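Local coordinates for protein probable sugar kinase (Clostridium perfringens, PDB 3KZH) that probably phosphorylates a carbohydrate, as a PfkB-family kinase of the ribokinase clan, and holds beta-D-glucopyranose in the crystal, at residues T253-S258 with T282-T287; D248-T253 with S289-I294. All coordinates share one frame; numbering follows the deposited sequence.

Contact 1 (T253-S258 with T282-T287)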
loop_
_atom_site.group_PDB
_atom_site.type_symbol
_atom_site.label_atom_id
_atom_site.label_comp_id
_atom_site.label_asym_id
_atom_site.label_seq_id
_atom_site.Cartn_x
_atom_site.Cartn_y
_atom_site.Cartn_z
ATOM N N THR A 253 18.675 8.273 10.508
ATOM C CA THR A 253 18.320 7.296 9.461
ATOM C C THR A 253 18.009 7.975 8.111
ATOM O O THR A 253 17.122 8.827 8.020
ATOM C CB THR A 253 17.113 6.398 9.907
ATOM O OG1 THR A 253 17.355 5.877 11.223
ATOM C CG2 THR A 253 16.910 5.218 8.949
ATOM N N GLY A 254 18.815 7.643 7.103
ATOM C CA GLY A 254 18.651 8.208 5.774
ATOM C C GLY A 254 19.548 9.391 5.447
ATOM O O GLY A 254 19.480 9.905 4.333
ATOM N N ALA A 255 20.377 9.824 6.401
ATOM C CA ALA A 255 21.286 10.961 6.206
ATOM C C ALA A 255 22.461 10.641 5.286
ATOM O O ALA A 255 22.803 11.439 4.412
ATOM C CB ALA A 255 21.790 11.479 7.544
ATOM N N GLY A 256 23.059 9.466 5.490
ATOM C CA GLY A 256 24.169 9.006 4.673
ATOM C C GLY A 256 23.725 8.645 3.265
ATOM O O GLY A 256 24.535 8.672 2.331
ATOM N N ASP A 257 22.435 8.329 3.120
ATOM C CA ASP A 257 21.819 7.993 1.832
ATOM C C ASP A 257 21.800 9.250 0.959
ATOM O O ASP A 257 22.121 9.206 -0.228
ATOM C CB ASP A 257 20.362 7.520 2.008
ATOM C CG ASP A 257 20.217 6.270 2.871
ATOM O OD1 ASP A 257 21.209 5.558 3.143
ATOM O OD2 ASP A 257 19.066 6.002 3.278
ATOM N N SER A 258 21.397 10.356 1.580
ATOM C CA SER A 258 21.329 11.668 0.962
ATOM C C SER A 258 22.712 12.185 0.615
ATOM O O SER A 258 22.852 12.928 -0.363
ATOM C CB SER A 258 20.659 12.655 1.899
ATOM O OG SER A 258 19.311 12.328 2.066
ATOM N N THR A 282 24.983 19.353 2.787
ATOM C CA THR A 282 23.762 20.172 2.935
ATOM C C THR A 282 22.529 19.259 2.806
ATOM O O THR A 282 21.573 19.408 3.560
ATOM C CB THR A 282 23.704 21.328 1.882
ATOM O OG1 THR A 282 24.786 22.237 2.125
ATOM C CG2 THR A 282 22.391 22.095 1.961
HETATM N N MSE A 283 22.611 18.287 1.888
HETATM C CA MSE A 283 21.559 17.282 1.640
HETATM C C MSE A 283 21.428 16.359 2.846
HETATM O O MSE A 283 20.313 15.981 3.238
HETATM C CB MSE A 283 21.881 16.437 0.403
HETATM C CG MSE A 283 21.792 17.185 -0.890
HETATM SE SE MSE A 283 21.772 16.040 -2.459
HETATM C CE MSE A 283 20.322 14.896 -1.881
ATOM N N SER A 284 22.575 15.998 3.425
ATOM C CA SER A 284 22.613 15.140 4.602
ATOM C C SER A 284 22.050 15.897 5.802
ATOM O O SER A 284 21.270 15.332 6.555
ATOM C CB SER A 284 24.042 14.663 4.880
ATOM O OG SER A 284 24.075 13.742 5.954
ATOM N N ASN A 285 22.362 17.195 5.897
ATOM C CA ASN A 285 21.890 18.068 6.979
ATOM C C ASN A 285 20.379 18.277 6.957
ATOM O O ASN A 285 19.762 18.343 8.011
ATOM C CB ASN A 285 22.581 19.446 6.952
ATOM C CG ASN A 285 24.053 19.401 7.356
ATOM O OD1 ASN A 285 24.511 18.503 8.084
ATOM N ND2 ASN A 285 24.803 20.402 6.899
ATOM N N ILE A 286 19.798 18.387 5.758
ATOM C CA ILE A 286 18.352 18.579 5.573
ATOM C C ILE A 286 17.587 17.331 6.016
ATOM O O ILE A 286 16.568 17.427 6.702
ATOM C CB ILE A 286 17.996 18.913 4.086
ATOM C CG1 ILE A 286 18.585 20.268 3.684
ATOM C CG2 ILE A 286 16.494 19.017 3.897
ATOM C CD1 ILE A 286 18.482 20.595 2.206
ATOM N N THR A 287 18.116 16.169 5.648
ATOM C CA THR A 287 17.514 14.881 5.987
ATOM C C THR A 287 17.646 14.572 7.482
ATOM O O THR A 287 16.749 13.972 8.079
ATOM C CB THR A 287 18.140 13.763 5.126
ATOM O OG1 THR A 287 17.995 14.106 3.748
ATOM C CG2 THR A 287 17.455 12.451 5.337
#
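The hydroxyls of Ser258 and Thr287 are both turned beside their own backbone N (chi1 -67° and -56°), which brings the two oxygens together between helices 255-268 and 273-288. Ser258 OG and Thr287 OG1 share a hydrogen bond of 2.8 Å in which either may be the donor. Each also lies near a carbonyl of its preceding turn, Thr287 OG1 at 3.0 Å from Met283 O and Ser258 OG more weakly near Gly254 O. With OG1 so placed, the Thr287 methyl CG2 falls anti to N and presses on Gly254 O at 3.4 Å. Gly254 is the N-cap of the helix opening with Ala255, Gly256 and Asp257, the Gly-Ala-Gly-Asp signature of PfkB kinases; in relatives this helix start supplies the anion hole and the catalytic aspartate. One turn before Thr287, Ser284 carries OG anti to N (chi1 -175°), within 3.0 Å of Ala255 O, a weak bond whose proton has another acceptor within reach, while Ala255 CB packs beside the same hydroxyl. Selenomethionine Met283 bends at chi3 and brings CE within 3.5 Å of Ser258 O. Asn51 of helix 44-54 touches the side chains of both Ser258 and Met283.

Contact 2 (D248-T253 with S289-I294)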
loop_
_atom_site.group_PDB
_atom_site.type_symbol
_atom_site.label_atom_id
_atom_site.label_comp_id
_atom_site.label_asym_id
_atom_site.label_seq_id
_atom_site.Cartn_x
_atom_site.Cartn_y
_atom_site.Cartn_z
ATOM N N ASP A 248 21.322 20.656 14.014
ATOM C CA ASP A 248 20.584 19.971 15.080
ATOM C C ASP A 248 19.936 18.736 14.460
ATOM O O ASP A 248 19.228 18.836 13.448
ATOM C CB ASP A 248 19.500 20.880 15.694
ATOM C CG ASP A 248 20.074 22.121 16.380
ATOM O OD1 ASP A 248 21.178 22.040 16.970
ATOM O OD2 ASP A 248 19.410 23.182 16.331
ATOM N N VAL A 249 20.206 17.570 15.045
ATOM C CA VAL A 249 19.654 16.327 14.517
ATOM C C VAL A 249 18.401 15.841 15.241
ATOM O O VAL A 249 18.277 15.994 16.459
ATOM C CB VAL A 249 20.741 15.185 14.411
ATOM C CG1 VAL A 249 22.072 15.762 13.990
ATOM C CG2 VAL A 249 20.902 14.397 15.685
ATOM N N LYS A 250 17.455 15.330 14.457
ATOM C CA LYS A 250 16.206 14.771 14.968
ATOM C C LYS A 250 16.269 13.259 14.767
ATOM O O LYS A 250 16.089 12.497 15.716
ATOM C CB LYS A 250 14.991 15.363 14.245
ATOM C CG LYS A 250 14.661 16.792 14.645
ATOM C CD LYS A 250 13.331 17.245 14.061
ATOM C CE LYS A 250 13.015 18.690 14.446
ATOM N NZ LYS A 250 11.745 19.201 13.854
ATOM N N ASN A 251 16.567 12.853 13.531
ATOM C CA ASN A 251 16.695 11.451 13.137
ATOM C C ASN A 251 17.836 11.320 12.129
ATOM O O ASN A 251 17.867 12.027 11.122
ATOM C CB ASN A 251 15.377 10.931 12.542
ATOM C CG ASN A 251 15.477 9.489 12.051
ATOM O OD1 ASN A 251 15.960 8.612 12.763
ATOM N ND2 ASN A 251 15.047 9.252 10.809
ATOM N N VAL A 252 18.734 10.374 12.398
ATOM C CA VAL A 252 19.915 10.107 11.568
ATOM C C VAL A 252 19.665 9.160 10.384
ATOM O O VAL A 252 20.351 9.257 9.366
ATOM C CB VAL A 252 21.098 9.577 12.442
ATOM C CG1 VAL A 252 22.417 9.610 11.674
ATOM C CG2 VAL A 252 21.245 10.420 13.695
ATOM N N THR A 253 18.675 8.273 10.508
ATOM C CA THR A 253 18.320 7.296 9.461
ATOM C C THR A 253 18.009 7.975 8.111
ATOM O O THR A 253 17.122 8.827 8.020
ATOM C CB THR A 253 17.113 6.398 9.907
ATOM O OG1 THR A 253 17.355 5.877 11.223
ATOM C CG2 THR A 253 16.910 5.218 8.949
ATOM N N SER A 289 17.648 16.842 9.865
ATOM C CA SER A 289 16.789 17.787 10.585
ATOM C C SER A 289 15.297 17.447 10.537
ATOM O O SER A 289 14.479 18.192 11.078
ATOM C CB SER A 289 16.996 19.206 10.046
ATOM O OG SER A 289 16.303 19.408 8.818
ATOM N N HIS A 290 14.952 16.363 9.841
ATOM C CA HIS A 290 13.566 15.913 9.704
ATOM C C HIS A 290 13.429 14.533 10.343
ATOM O O HIS A 290 14.394 13.770 10.382
ATOM C CB HIS A 290 13.173 15.848 8.218
ATOM C CG HIS A 290 11.696 15.940 7.973
ATOM N ND1 HIS A 290 10.860 14.847 8.039
ATOM C CD2 HIS A 290 10.907 17.000 7.679
ATOM C CE1 HIS A 290 9.618 15.232 7.800
ATOM N NE2 HIS A 290 9.620 16.533 7.577
ATOM N N GLU A 291 12.229 14.230 10.840
ATOM C CA GLU A 291 11.929 12.943 11.476
ATOM C C GLU A 291 11.875 11.796 10.474
ATOM O O GLU A 291 12.181 10.647 10.810
ATOM C CB GLU A 291 10.605 13.008 12.249
ATOM C CG GLU A 291 10.671 13.689 13.620
ATOM C CD GLU A 291 11.426 12.884 14.691
ATOM O OE1 GLU A 291 11.369 11.630 14.680
ATOM O OE2 GLU A 291 12.070 13.522 15.558
ATOM N N GLU A 292 11.471 12.114 9.247
ATOM C CA GLU A 292 11.389 11.127 8.180
ATOM C C GLU A 292 12.740 10.937 7.493
ATOM O O GLU A 292 13.611 11.811 7.547
ATOM C CB GLU A 292 10.310 11.512 7.156
ATOM C CG GLU A 292 8.874 11.568 7.705
ATOM C CD GLU A 292 8.369 10.237 8.257
ATOM O OE1 GLU A 292 8.422 9.219 7.532
ATOM O OE2 GLU A 292 7.909 10.211 9.416
ATOM N N THR A 293 12.887 9.782 6.846
ATOM C CA THR A 293 14.097 9.388 6.125
ATOM C C THR A 293 14.426 10.263 4.913
ATOM O O THR A 293 15.565 10.278 4.459
ATOM C CB THR A 293 14.020 7.906 5.690
ATOM O OG1 THR A 293 12.758 7.655 5.054
ATOM C CG2 THR A 293 14.165 6.985 6.894
ATOM N N ILE A 294 13.408 10.921 4.357
ATOM C CA ILE A 294 13.548 11.833 3.212
ATOM C C ILE A 294 12.685 13.062 3.514
ATOM O O ILE A 294 11.524 12.921 3.903
ATOM C CB ILE A 294 13.077 11.183 1.845
ATOM C CG1 ILE A 294 14.099 10.150 1.356
ATOM C CG2 ILE A 294 12.963 12.235 0.724
ATOM C CD1 ILE A 294 13.494 8.853 0.927
HETATM O O HOH W 1 10.414 16.465 15.170
HETATM O O HOH W 2 15.531 12.001 9.091
#
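Asn251 and Glu291, with CA atoms 5.3 Å apart, and Thr253 and Thr293 mark where two irregular loops run alongside each other in the same direction. Asn251 extends CG anti to its backbone N (chi1 177°), toward the second loop, so that CB lies on the carbonyls of His290 and Glu291 and ND2 stands 3.2 Å from Glu291 O. ND2 lies 3.3 Å from the site modelled as water 2, as a donor if it is water; this site sits between the loops near His290 O and Glu292 O. At the other end of the same amide, OD1 receives a weak bond from Thr253 OG1.

Lys250 stretches its straight aliphatic chain over Ser289 O, the nearest approach being CD at 3.3 Å. Its NZ is too far from the Glu291 carboxylate for a direct ion pair, at 5.9 Å from OE2, and water 1 bridges them only through weak bonds. The bend of Glu291 at chi2 places OE2 close to Lys250 CB instead. Further on, Thr253 and Thr293 lie side by side, their CG2 methyls 3.9 Å apart. Within the second loop, Glu292 N donates to His290 ND1 (3.0 Å, 162°), which helps hold the imidazole's rotation, with the donor at the ring edge; the ring also meets that of His295.

Water 2 lies unusually close to two carbonyls, at 2.5 Å from both His290 O and Glu292 O, so its identity is doubtful; for comparison, in ribokinase the corresponding pair of loops encloses a monovalent cation beside the active site.

The chain leaves contact 2 at Thr253, which both contacts share, and enters helix 255-268 at contact 1; helix 273-288 then leads back to 289-294, so contact 1 is nested within the loop that contact 2 closes. Their centres are 8 Å apart, and they touch directly where Thr287 CG2 meets Thr293 O at 3.0 Å. Contact 1 is buried and reaches the sugar: Gly256 belongs to the beta-D-glucopyranose pocket, about 4 Å from the ligand. Contact 2 lies at the surface, its centre about 15 Å from that of the chain against about 10 Å for contact 1, with the side chain of Thr253 about 8 Å from the glucose. Together they join the start of helix 255-268 and the end of helix 273-288, with the loops that flank them.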